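Local coordinates for protein carbohydrate deacetylase Agd3 (Neosartorya fumigata, PDB 6NWZ) that probably removes N-acetyl groups from the exopolysaccharide galactosaminogalactan, as a zinc-binding carbohydrate esterase required for biofilm formation by this fungus, at residues Asn45-Pro50 with Gly244-Asn249; Gly437-Asp442 with Arg461-Asn466; Ala470-Phe475 with Ala603-Asp608; Gln487-Trp492 with Glu596-Phe601. All coordinates share one frame; numbering follows the deposited sequence.

Interactions 3 and 4 are the closest pair, with centres about 9 Å apart. Both use helix 594-607, and their other segments carry neighbouring strands of the deacetylase sheet, 474-475 and 487-492. Interaction 1 lies about 12 Å from interaction 3, centre to centre, and is probably tied to it by a hydrogen bond from Arg604 NH2 to Asn45 O (2.8 Å). Interaction 2 lies on the other flank, about 14 Å from interaction 4 and about 27 Å from interaction 1 between centres. Its Leu438 side chain is about 10 Å from that of His388, which binds zinc with Asp256 and His392. From interaction 4, Arg491 reaches the zinc-binding Asp255 through a salt bridge.

Interaction 1: Asn45-Pro50 with Gly244-Asn249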
# COMPACT_ATOMS: atom_id res chain seq x y z
N ASN A 45 0.35 2.86 -12.55
CA ASN A 45 0.49 4.00 -11.65
C ASN A 45 1.18 3.60 -10.35
O ASN A 45 1.98 4.36 -9.81
CB ASN A 45 -0.88 4.61 -11.36
CG ASN A 45 -0.80 5.88 -10.51
OD1 ASN A 45 0.13 6.67 -10.64
ND2 ASN A 45 -1.79 6.07 -9.64
N ALA A 46 0.86 2.41 -9.84
CA ALA A 46 1.48 1.95 -8.60
C ALA A 46 2.98 1.77 -8.78
O ALA A 46 3.77 2.16 -7.90
CB ALA A 46 0.83 0.64 -8.15
N TYR A 47 3.40 1.19 -9.91
CA TYR A 47 4.83 1.06 -10.19
C TYR A 47 5.46 2.41 -10.50
O TYR A 47 6.67 2.58 -10.29
CB TYR A 47 5.05 0.13 -11.38
CG TYR A 47 5.02 -1.35 -11.04
CD1 TYR A 47 3.82 -1.99 -10.78
CD2 TYR A 47 6.18 -2.10 -11.03
CE1 TYR A 47 3.78 -3.34 -10.49
CE2 TYR A 47 6.16 -3.45 -10.74
CZ TYR A 47 4.95 -4.06 -10.47
OH TYR A 47 4.92 -5.41 -10.18
N GLY A 48 4.68 3.37 -10.98
CA GLY A 48 5.22 4.62 -11.47
C GLY A 48 5.58 4.60 -12.94
O GLY A 48 6.34 5.47 -13.39
N ILE A 49 5.07 3.63 -13.70
CA ILE A 49 5.40 3.44 -15.11
C ILE A 49 4.60 4.43 -15.95
O ILE A 49 3.36 4.44 -15.88
CB ILE A 49 5.12 2.00 -15.54
CG1 ILE A 49 6.14 1.05 -14.89
CG2 ILE A 49 5.13 1.88 -17.06
CD1 ILE A 49 5.81 -0.41 -15.04
N PRO A 50 5.26 5.27 -16.74
CA PRO A 50 4.52 6.22 -17.59
C PRO A 50 3.65 5.49 -18.61
O PRO A 50 4.06 4.50 -19.21
CB PRO A 50 5.63 7.02 -18.28
CG PRO A 50 6.81 6.88 -17.38
CD PRO A 50 6.71 5.51 -16.77
N GLY A 244 10.35 3.06 -12.87
CA GLY A 244 9.41 2.77 -11.81
C GLY A 244 10.11 2.13 -10.63
O GLY A 244 11.34 2.14 -10.53
N HIS A 245 9.30 1.56 -9.74
CA HIS A 245 9.77 1.09 -8.44
C HIS A 245 8.72 0.23 -7.75
O HIS A 245 7.60 0.68 -7.52
CB HIS A 245 10.15 2.30 -7.58
CG HIS A 245 10.59 1.96 -6.19
ND1 HIS A 245 11.59 1.04 -5.94
CD2 HIS A 245 10.18 2.42 -4.99
CE1 HIS A 245 11.77 0.95 -4.63
NE2 HIS A 245 10.92 1.77 -4.03
N ARG A 246 9.08 -1.01 -7.40
CA ARG A 246 8.18 -1.96 -6.75
C ARG A 246 8.63 -2.19 -5.31
O ARG A 246 9.59 -2.94 -5.07
CB ARG A 246 8.14 -3.29 -7.51
CG ARG A 246 7.23 -4.32 -6.85
CD ARG A 246 7.46 -5.71 -7.41
NE ARG A 246 8.65 -6.34 -6.84
CZ ARG A 246 9.28 -7.38 -7.38
NH1 ARG A 246 8.84 -7.91 -8.52
NH2 ARG A 246 10.35 -7.89 -6.79
N ARG A 247 7.92 -1.59 -4.36
CA ARG A 247 8.22 -1.76 -2.94
C ARG A 247 6.91 -1.94 -2.18
O ARG A 247 5.91 -1.28 -2.49
CB ARG A 247 9.00 -0.56 -2.40
CG ARG A 247 9.09 -0.46 -0.88
CD ARG A 247 9.95 -1.56 -0.28
NE ARG A 247 11.35 -1.43 -0.68
CZ ARG A 247 11.97 -2.28 -1.49
NH1 ARG A 247 11.32 -3.32 -1.99
NH2 ARG A 247 13.24 -2.08 -1.80
N VAL A 248 6.91 -2.84 -1.20
CA VAL A 248 5.77 -3.06 -0.32
C VAL A 248 6.19 -2.71 1.10
O VAL A 248 7.11 -3.34 1.65
CB VAL A 248 5.24 -4.49 -0.39
CG1 VAL A 248 4.14 -4.70 0.65
CG2 VAL A 248 4.69 -4.78 -1.77
N ASN A 249 5.54 -1.71 1.69
CA ASN A 249 5.81 -1.32 3.07
C ASN A 249 4.73 -1.89 3.98
O ASN A 249 3.55 -1.87 3.65
CB ASN A 249 5.86 0.21 3.22
CG ASN A 249 7.11 0.82 2.62
OD1 ASN A 249 7.03 1.76 1.82
ND2 ASN A 249 8.27 0.32 3.02
O HOH W 1 7.46 -7.04 -10.73
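In Tyr47 the CG is anti to the carbonyl carbon (chi1 -81°), while in Arg246 it is anti to the backbone N (chi1 179°). These torsions lay the two side chains alongside each other, pointing the same way. Tyr47 is the last residue of helix 34-47, which ends in a Schellman motif. Gly48 is its C-prime residue, with positive phi, and Gly48 N makes a weak bond to Asn45 O.

At this helix end the backbones come close. Gly48 CA and Gly244 CA are 4.6 Å apart, and neither residue has a side chain to keep them apart. The carbonyl of Tyr47 accepts a hydrogen bond from His245 N (2.9 Å from Tyr47 O). The donor lies in the carbonyl plane.

The ring of Tyr47 then runs along the aliphatic part of Arg246. Tyr47 CE2 is 3.8 Å from Arg246 CB, and Tyr47 OH is 3.8 Å from Arg246 CD. The arginine chain bends at chi3, and its guanidinium plane stands 72° from the ring plane. Their polar ends have outside partners: Tyr47 OH is hydrogen-bonded to His231 ND1, and Arg246 forms a salt bridge with Asp661 and a hydrogen bond to Thr155 O.

The contact thus joins the end of a helix of the CBM87 carbohydrate-binding module to the loop that leads into strand 252-257 of the deacetylase sheet. A water in the plane of the Tyr47 ring completes it. The water lies 3.1 Å from Tyr47 OH and accepts from Arg246 NH1 at 2.7 Å.

Interaction 2: Gly437-Asp442 with Arg461-Asn466; sequences GLHNGD and RPVLMN
Leu438 and Leu464 form the apolar centre of this contact. Their side chains meet at about a right angle, with Leu438 CD2 3.7 Å from Leu464 CD2. Within the deacetylase domain, the contact joins the type I turn Gly437 to Asn440, just before helix 441-449, to the loop between strands 454-456 and 474-475. Leu464 sits there on the short 3-10 segment 462-464. It also lays its CD1 over the centre of the Arg461 guanidinium, 3.5 Å above the plane.

Val463 is the solvent-exposed residue, yet it packs closely. One methyl, CG1, is anti to the backbone N (chi1 -165°) and meets the edge of the His439 ring, 3.6 Å from His439 CE1. The looser part is the approach of His439 and Arg461 from opposite directions. Their planes are 56° apart, and His439 CD2 is 4.1 Å from Arg461 NH2, near the guanidinium plane.

Both polar groups are tied to one carboxylate. Glu339 forms a salt bridge with Arg461 NE and a hydrogen bond with His439 NE2, while Arg461 NH1 reaches Ile435 O. The two segments themselves meet through packing. The carboxylate of Glu339 probably offsets the arginine charge and would help the histidine and the arginine sit near each other in a mostly buried place.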
# COMPACT_ATOMS: atom_id res chain seq x y z
N GLY A 437 -8.93 17.31 14.61
CA GLY A 437 -8.26 18.56 14.38
C GLY A 437 -7.78 18.78 12.96
O GLY A 437 -7.23 19.85 12.67
N LEU A 438 -7.98 17.82 12.07
CA LEU A 438 -7.54 17.96 10.68
C LEU A 438 -8.34 19.00 9.91
O LEU A 438 -7.95 19.35 8.79
CB LEU A 438 -7.60 16.61 9.97
CG LEU A 438 -6.49 15.61 10.30
CD1 LEU A 438 -6.71 14.90 11.63
CD2 LEU A 438 -6.32 14.60 9.18
N HIS A 439 -9.44 19.50 10.47
CA HIS A 439 -10.18 20.62 9.88
C HIS A 439 -10.17 21.84 10.79
O HIS A 439 -10.83 22.84 10.48
CB HIS A 439 -11.62 20.21 9.55
CG HIS A 439 -11.71 19.09 8.55
ND1 HIS A 439 -11.33 19.23 7.23
CD2 HIS A 439 -12.15 17.81 8.69
CE1 HIS A 439 -11.53 18.09 6.60
NE2 HIS A 439 -12.02 17.21 7.46
N ASN A 440 -9.43 21.78 11.89
CA ASN A 440 -9.27 22.91 12.79
C ASN A 440 -7.99 23.64 12.40
O ASN A 440 -6.88 23.14 12.63
CB ASN A 440 -9.21 22.43 14.24
CG ASN A 440 -9.18 23.56 15.24
OD1 ASN A 440 -8.71 24.65 14.95
ND2 ASN A 440 -9.69 23.29 16.44
N GLY A 441 -8.13 24.82 11.79
CA GLY A 441 -6.96 25.57 11.37
C GLY A 441 -6.07 25.98 12.54
O GLY A 441 -4.85 25.95 12.43
N ASP A 442 -6.69 26.37 13.66
CA ASP A 442 -5.90 26.78 14.82
C ASP A 442 -5.10 25.61 15.38
O ASP A 442 -4.01 25.81 15.92
CB ASP A 442 -6.81 27.34 15.92
CG ASP A 442 -7.66 28.50 15.43
OD1 ASP A 442 -7.29 29.12 14.41
OD2 ASP A 442 -8.69 28.79 16.07
N ARG A 461 -12.45 8.15 5.51
CA ARG A 461 -12.96 9.50 5.32
C ARG A 461 -12.38 10.07 4.03
O ARG A 461 -11.23 10.54 4.02
CB ARG A 461 -12.61 10.39 6.51
CG ARG A 461 -13.16 9.87 7.84
CD ARG A 461 -12.41 10.42 9.04
NE ARG A 461 -12.52 11.87 9.15
CZ ARG A 461 -11.90 12.60 10.07
NH1 ARG A 461 -11.12 12.00 10.97
NH2 ARG A 461 -12.05 13.91 10.10
N PRO A 462 -13.12 10.03 2.92
CA PRO A 462 -12.55 10.48 1.63
C PRO A 462 -12.03 11.91 1.65
O PRO A 462 -11.16 12.24 0.83
CB PRO A 462 -13.73 10.33 0.66
CG PRO A 462 -14.60 9.29 1.28
CD PRO A 462 -14.49 9.51 2.76
N VAL A 463 -12.52 12.76 2.55
CA VAL A 463 -12.03 14.13 2.65
C VAL A 463 -10.53 14.17 2.94
O VAL A 463 -9.87 15.16 2.61
CB VAL A 463 -12.82 14.88 3.74
CG1 VAL A 463 -12.60 16.39 3.62
CG2 VAL A 463 -14.30 14.54 3.64
N LEU A 464 -9.98 13.12 3.54
CA LEU A 464 -8.59 13.09 3.99
C LEU A 464 -7.66 12.38 3.02
O LEU A 464 -6.51 12.11 3.37
CB LEU A 464 -8.51 12.43 5.37
CG LEU A 464 -9.32 13.11 6.48
CD1 LEU A 464 -9.15 12.38 7.81
CD2 LEU A 464 -8.93 14.57 6.59
N MET A 465 -8.13 12.05 1.82
CA MET A 465 -7.32 11.33 0.85
C MET A 465 -7.19 12.14 -0.43
O MET A 465 -8.09 12.91 -0.80
CB MET A 465 -7.92 9.95 0.56
CG MET A 465 -7.83 9.01 1.75
SD MET A 465 -8.49 7.38 1.41
CE MET A 465 -7.39 6.79 0.14
N ASN A 466 -6.05 11.97 -1.10
CA ASN A 466 -5.79 12.72 -2.32
C ASN A 466 -6.75 12.29 -3.41
O ASN A 466 -6.92 11.10 -3.68
CB ASN A 466 -4.34 12.52 -2.76
CG ASN A 466 -3.96 13.39 -3.95
OD1 ASN A 466 -4.22 13.03 -5.10
ND2 ASN A 466 -3.33 14.52 -3.68

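Interaction 3: Ala470-Phe475 with Ala603-Asp608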
# COMPACT_ATOMS: atom_id res chain seq x y z
N ALA A 470 -4.02 8.02 -5.95
CA ALA A 470 -4.01 7.30 -4.68
C ALA A 470 -2.62 7.23 -4.08
O ALA A 470 -2.46 7.12 -2.86
CB ALA A 470 -4.59 5.90 -4.87
N MET A 471 -1.59 7.28 -4.92
CA MET A 471 -0.21 7.19 -4.47
C MET A 471 0.29 8.47 -3.82
O MET A 471 1.45 8.51 -3.39
CB MET A 471 0.70 6.81 -5.65
CG MET A 471 0.28 5.54 -6.37
SD MET A 471 0.54 4.02 -5.43
CE MET A 471 -0.84 3.04 -6.00
N TRP A 472 -0.55 9.52 -3.74
CA TRP A 472 -0.15 10.81 -3.22
C TRP A 472 -0.79 11.08 -1.86
O TRP A 472 -1.89 10.59 -1.58
CB TRP A 472 -0.55 11.95 -4.17
CG TRP A 472 0.09 11.88 -5.52
CD1 TRP A 472 1.11 11.05 -5.91
CD2 TRP A 472 -0.25 12.67 -6.67
NE1 TRP A 472 1.42 11.28 -7.23
CE2 TRP A 472 0.61 12.26 -7.72
CE3 TRP A 472 -1.19 13.67 -6.91
CZ2 TRP A 472 0.55 12.83 -8.98
CZ3 TRP A 472 -1.24 14.23 -8.17
CH2 TRP A 472 -0.38 13.81 -9.19
N PRO A 473 -0.13 11.84 -1.00
CA PRO A 473 -0.78 12.30 0.23
C PRO A 473 -1.68 13.49 -0.04
O PRO A 473 -1.58 14.17 -1.07
CB PRO A 473 0.41 12.69 1.12
CG PRO A 473 1.43 13.18 0.13
CD PRO A 473 1.27 12.30 -1.09
N TYR A 474 -2.60 13.72 0.89
CA TYR A 474 -3.48 14.88 0.85
C TYR A 474 -2.80 16.06 1.52
O TYR A 474 -2.10 15.91 2.52
CB TYR A 474 -4.81 14.56 1.54
CG TYR A 474 -5.68 15.77 1.80
CD1 TYR A 474 -6.53 16.27 0.82
CD2 TYR A 474 -5.67 16.40 3.04
CE1 TYR A 474 -7.33 17.38 1.06
CE2 TYR A 474 -6.46 17.51 3.29
CZ TYR A 474 -7.29 18.00 2.30
OH TYR A 474 -8.08 19.10 2.55
N PHE A 475 -2.99 17.25 0.95
CA PHE A 475 -2.40 18.47 1.47
C PHE A 475 -3.51 19.40 1.94
O PHE A 475 -4.43 19.71 1.18
CB PHE A 475 -1.53 19.16 0.42
CG PHE A 475 -0.28 18.41 0.08
CD1 PHE A 475 0.82 18.44 0.94
CD2 PHE A 475 -0.19 17.65 -1.08
CE1 PHE A 475 1.97 17.74 0.64
CE2 PHE A 475 0.96 16.95 -1.38
CZ PHE A 475 2.05 16.99 -0.52
N ALA A 603 8.14 12.52 -1.92
CA ALA A 603 9.01 12.34 -3.07
C ALA A 603 8.26 11.71 -4.24
O ALA A 603 8.46 12.09 -5.40
CB ALA A 603 10.22 11.49 -2.69
N ARG A 604 7.39 10.73 -3.95
CA ARG A 604 6.56 10.16 -5.01
C ARG A 604 5.70 11.23 -5.65
O ARG A 604 5.60 11.32 -6.88
CB ARG A 604 5.68 9.05 -4.44
CG ARG A 604 4.56 8.61 -5.37
CD ARG A 604 5.11 7.96 -6.63
NE ARG A 604 4.16 7.97 -7.73
CZ ARG A 604 3.51 6.89 -8.17
NH1 ARG A 604 3.70 5.72 -7.60
NH2 ARG A 604 2.66 7.00 -9.18
N TYR A 605 5.07 12.08 -4.83
CA TYR A 605 4.22 13.13 -5.37
C TYR A 605 5.02 14.13 -6.19
O TYR A 605 4.55 14.62 -7.22
CB TYR A 605 3.49 13.84 -4.23
CG TYR A 605 2.82 15.12 -4.64
CD1 TYR A 605 1.57 15.12 -5.24
CD2 TYR A 605 3.44 16.35 -4.42
CE1 TYR A 605 0.95 16.30 -5.62
CE2 TYR A 605 2.83 17.53 -4.79
CZ TYR A 605 1.59 17.50 -5.39
OH TYR A 605 0.99 18.68 -5.76
N GLN A 606 6.25 14.43 -5.77
CA GLN A 606 7.02 15.48 -6.43
C GLN A 606 7.59 15.01 -7.77
O GLN A 606 7.45 15.70 -8.78
CB GLN A 606 8.14 15.96 -5.51
CG GLN A 606 7.66 16.87 -4.39
CD GLN A 606 8.79 17.42 -3.56
OE1 GLN A 606 9.91 16.91 -3.60
NE2 GLN A 606 8.51 18.47 -2.80
N ARG A 607 8.22 13.83 -7.80
CA ARG A 607 8.77 13.33 -9.05
C ARG A 607 7.70 13.04 -10.09
O ARG A 607 8.00 13.01 -11.28
CB ARG A 607 9.61 12.07 -8.81
CG ARG A 607 8.82 10.87 -8.35
CD ARG A 607 9.70 9.63 -8.33
NE ARG A 607 9.01 8.49 -7.75
CZ ARG A 607 9.06 8.17 -6.46
NH1 ARG A 607 9.77 8.91 -5.62
NH2 ARG A 607 8.39 7.12 -6.00
N ASP A 608 6.45 12.83 -9.66
CA ASP A 608 5.36 12.65 -10.62
C ASP A 608 5.02 13.96 -11.33
O ASP A 608 4.35 13.92 -12.37
CB ASP A 608 4.12 12.09 -9.93
CG ASP A 608 4.25 10.61 -9.59
OD1 ASP A 608 5.27 9.98 -9.97
OD2 ASP A 608 3.33 10.07 -8.94
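Trp472 and Tyr605 mark the closest backbone approach, with their CA atoms 5.4 Å apart. Segment 470-475 is a loop that runs into strand 474-475. Segment 603-608 comes from the C-terminal part of helix 594-607.

The side chains form an aromatic cluster. The trans first torsion of Tyr605 (chi1 167°) carries its ring edge to one face of Trp472. The planes are perpendicular (90°), a T-shaped pair, and Tyr605 CD1 is 3.4 Å from Trp472 CD2. Phe475 in turn directs its edge at a face of the Tyr605 ring, with planes 57° apart and Phe475 CE2 3.9 Å from Tyr605 CE2. Tyr605 CA also makes a CH-pi contact over the five-membered ring of Trp472.

The indole N-H points in its own ring plane at Asp608. Trp472 NE1 to Asp608 OD2 is 2.8 Å, and the bond is nearly straight. The same OD2 takes a salt bridge from Arg604 NE at 2.6 Å. Trp472 comes from the anti side of OD2 and Arg604 from the syn side, so one oxygen holds both groups. Met471 covers a face of the arginine, its CG 3.6 Å from Arg604 NH1.

The loop lies between helices 34-47 and 594-607 and leads into the sheet. Met471 touches Asn45 and Ala46 of the first helix, Pro473 rests on Phe601 of the second, and Tyr474 pairs by backbone with Val488 of strand 487-492.

Interaction 4: Gln487-Trp492 with Glu596-Phe601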
# COMPACT_ATOMS: atom_id res chain seq x y z
N GLN A 487 0.81 17.89 5.55
CA GLN A 487 0.75 16.69 4.72
C GLN A 487 0.04 15.57 5.48
O GLN A 487 0.50 15.15 6.54
CB GLN A 487 2.16 16.25 4.31
CG GLN A 487 2.18 15.07 3.35
CD GLN A 487 3.59 14.60 3.02
OE1 GLN A 487 4.54 15.38 3.06
NE2 GLN A 487 3.73 13.32 2.70
N VAL A 488 -1.08 15.11 4.93
CA VAL A 488 -1.87 14.04 5.53
C VAL A 488 -1.58 12.76 4.75
O VAL A 488 -2.02 12.61 3.60
CB VAL A 488 -3.37 14.37 5.53
CG1 VAL A 488 -4.16 13.22 6.14
CG2 VAL A 488 -3.62 15.65 6.30
N ASN A 489 -0.85 11.84 5.37
CA ASN A 489 -0.56 10.57 4.73
C ASN A 489 -1.68 9.56 5.01
O ASN A 489 -2.20 9.53 6.13
CB ASN A 489 0.77 10.00 5.21
CG ASN A 489 1.91 10.99 5.06
OD1 ASN A 489 2.43 11.19 3.96
ND2 ASN A 489 2.32 11.60 6.16
N PRO A 490 -2.04 8.75 4.03
CA PRO A 490 -3.15 7.80 4.22
C PRO A 490 -2.80 6.69 5.20
O PRO A 490 -1.63 6.37 5.44
CB PRO A 490 -3.38 7.24 2.81
CG PRO A 490 -2.07 7.44 2.11
CD PRO A 490 -1.50 8.70 2.66
N ARG A 491 -3.85 6.11 5.78
CA ARG A 491 -3.73 4.99 6.71
C ARG A 491 -5.00 4.16 6.65
O ARG A 491 -6.11 4.69 6.64
CB ARG A 491 -3.49 5.46 8.15
CG ARG A 491 -3.15 4.32 9.12
CD ARG A 491 -2.59 4.83 10.46
NE ARG A 491 -3.63 5.37 11.33
CZ ARG A 491 -3.46 5.64 12.62
NH1 ARG A 491 -4.47 6.12 13.33
NH2 ARG A 491 -2.29 5.43 13.21
N TRP A 492 -4.82 2.84 6.64
CA TRP A 492 -5.92 1.90 6.60
C TRP A 492 -6.44 1.58 8.00
O TRP A 492 -5.68 1.53 8.98
CB TRP A 492 -5.49 0.60 5.92
CG TRP A 492 -5.09 0.76 4.48
CD1 TRP A 492 -3.86 0.55 3.94
CD2 TRP A 492 -5.94 1.17 3.40
NE1 TRP A 492 -3.88 0.80 2.59
CE2 TRP A 492 -5.15 1.18 2.23
CE3 TRP A 492 -7.29 1.53 3.30
CZ2 TRP A 492 -5.66 1.54 0.99
CZ3 TRP A 492 -7.79 1.88 2.06
CH2 TRP A 492 -6.98 1.88 0.92
N GLU A 596 9.95 8.57 7.69
CA GLU A 596 10.41 8.07 6.40
C GLU A 596 9.23 7.85 5.45
O GLU A 596 9.33 8.14 4.25
CB GLU A 596 11.19 6.77 6.57
CG GLU A 596 12.55 6.91 7.23
CD GLU A 596 13.22 5.58 7.50
OE1 GLU A 596 12.81 4.88 8.46
OE2 GLU A 596 14.15 5.22 6.75
N MET A 597 8.12 7.33 5.98
CA MET A 597 6.96 7.07 5.13
C MET A 597 6.40 8.36 4.56
O MET A 597 6.04 8.42 3.38
CB MET A 597 5.90 6.32 5.93
CG MET A 597 4.53 6.30 5.29
SD MET A 597 3.46 7.61 5.89
CE MET A 597 1.90 6.74 5.93
N SER A 598 6.33 9.41 5.38
CA SER A 598 5.87 10.70 4.88
C SER A 598 6.82 11.27 3.84
O SER A 598 6.38 11.93 2.88
CB SER A 598 5.70 11.69 6.04
OG SER A 598 5.24 12.94 5.56
N GLU A 599 8.13 11.02 3.99
CA GLU A 599 9.11 11.50 3.02
C GLU A 599 8.90 10.85 1.66
O GLU A 599 8.88 11.54 0.63
CB GLU A 599 10.52 11.23 3.54
CG GLU A 599 11.64 11.47 2.54
CD GLU A 599 11.82 12.93 2.19
OE1 GLU A 599 11.26 13.79 2.90
OE2 GLU A 599 12.53 13.22 1.20
N ASN A 600 8.74 9.52 1.62
CA ASN A 600 8.56 8.84 0.35
C ASN A 600 7.25 9.23 -0.32
O ASN A 600 7.17 9.30 -1.55
CB ASN A 600 8.63 7.32 0.54
CG ASN A 600 9.96 6.86 1.10
OD1 ASN A 600 10.90 7.65 1.23
ND2 ASN A 600 10.05 5.58 1.43
N PHE A 601 6.20 9.47 0.47
CA PHE A 601 4.95 9.95 -0.10
C PHE A 601 5.14 11.32 -0.74
O PHE A 601 4.54 11.61 -1.79
CB PHE A 601 3.86 10.02 0.98
CG PHE A 601 2.96 8.82 1.00
CD1 PHE A 601 2.05 8.60 -0.02
CD2 PHE A 601 3.00 7.92 2.06
CE1 PHE A 601 1.21 7.50 0.00
CE2 PHE A 601 2.16 6.82 2.09
CZ PHE A 601 1.27 6.61 1.06
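Gln487 and Ser598 carry the main polar link between strand 487-492 and helix 594-607. The axes of strand 487-489 and helix 596-601 lie at 106°. With CG trans to the backbone N (chi1 -176°), the extended chain of Gln487 brings its amide to the helix. Gln487 NE2 donates to Ser598 O at 3.0 Å, tilted from the carbonyl plane. It also makes a weak bond to Asn489 OD1.

Asn489 comes in beside it and slides past Met597 in the opposite direction. Asn489 CB is 3.5 Å from Met597 CE. Its amide ND2 makes a weak bond to Ser598 OG (3.3 Å), but its stronger partner is Cys455 O.

Pro490 and Phe601 come from opposite directions. The proline CD lies over one face of the phenylalanine ring, 21° off the normal, in a CH-pi contact. Pro490 CG is 3.6 Å from Phe601 CZ.

Further along the strand, Arg491 turns its end from the helix and forms a salt bridge with the zinc-binding Asp255. The contact is buried and its chemistry mixed. The Ser598 and Cys455 carbonyls probably set how the two amides are turned, and the bond to Ser598 O ties helix to strand.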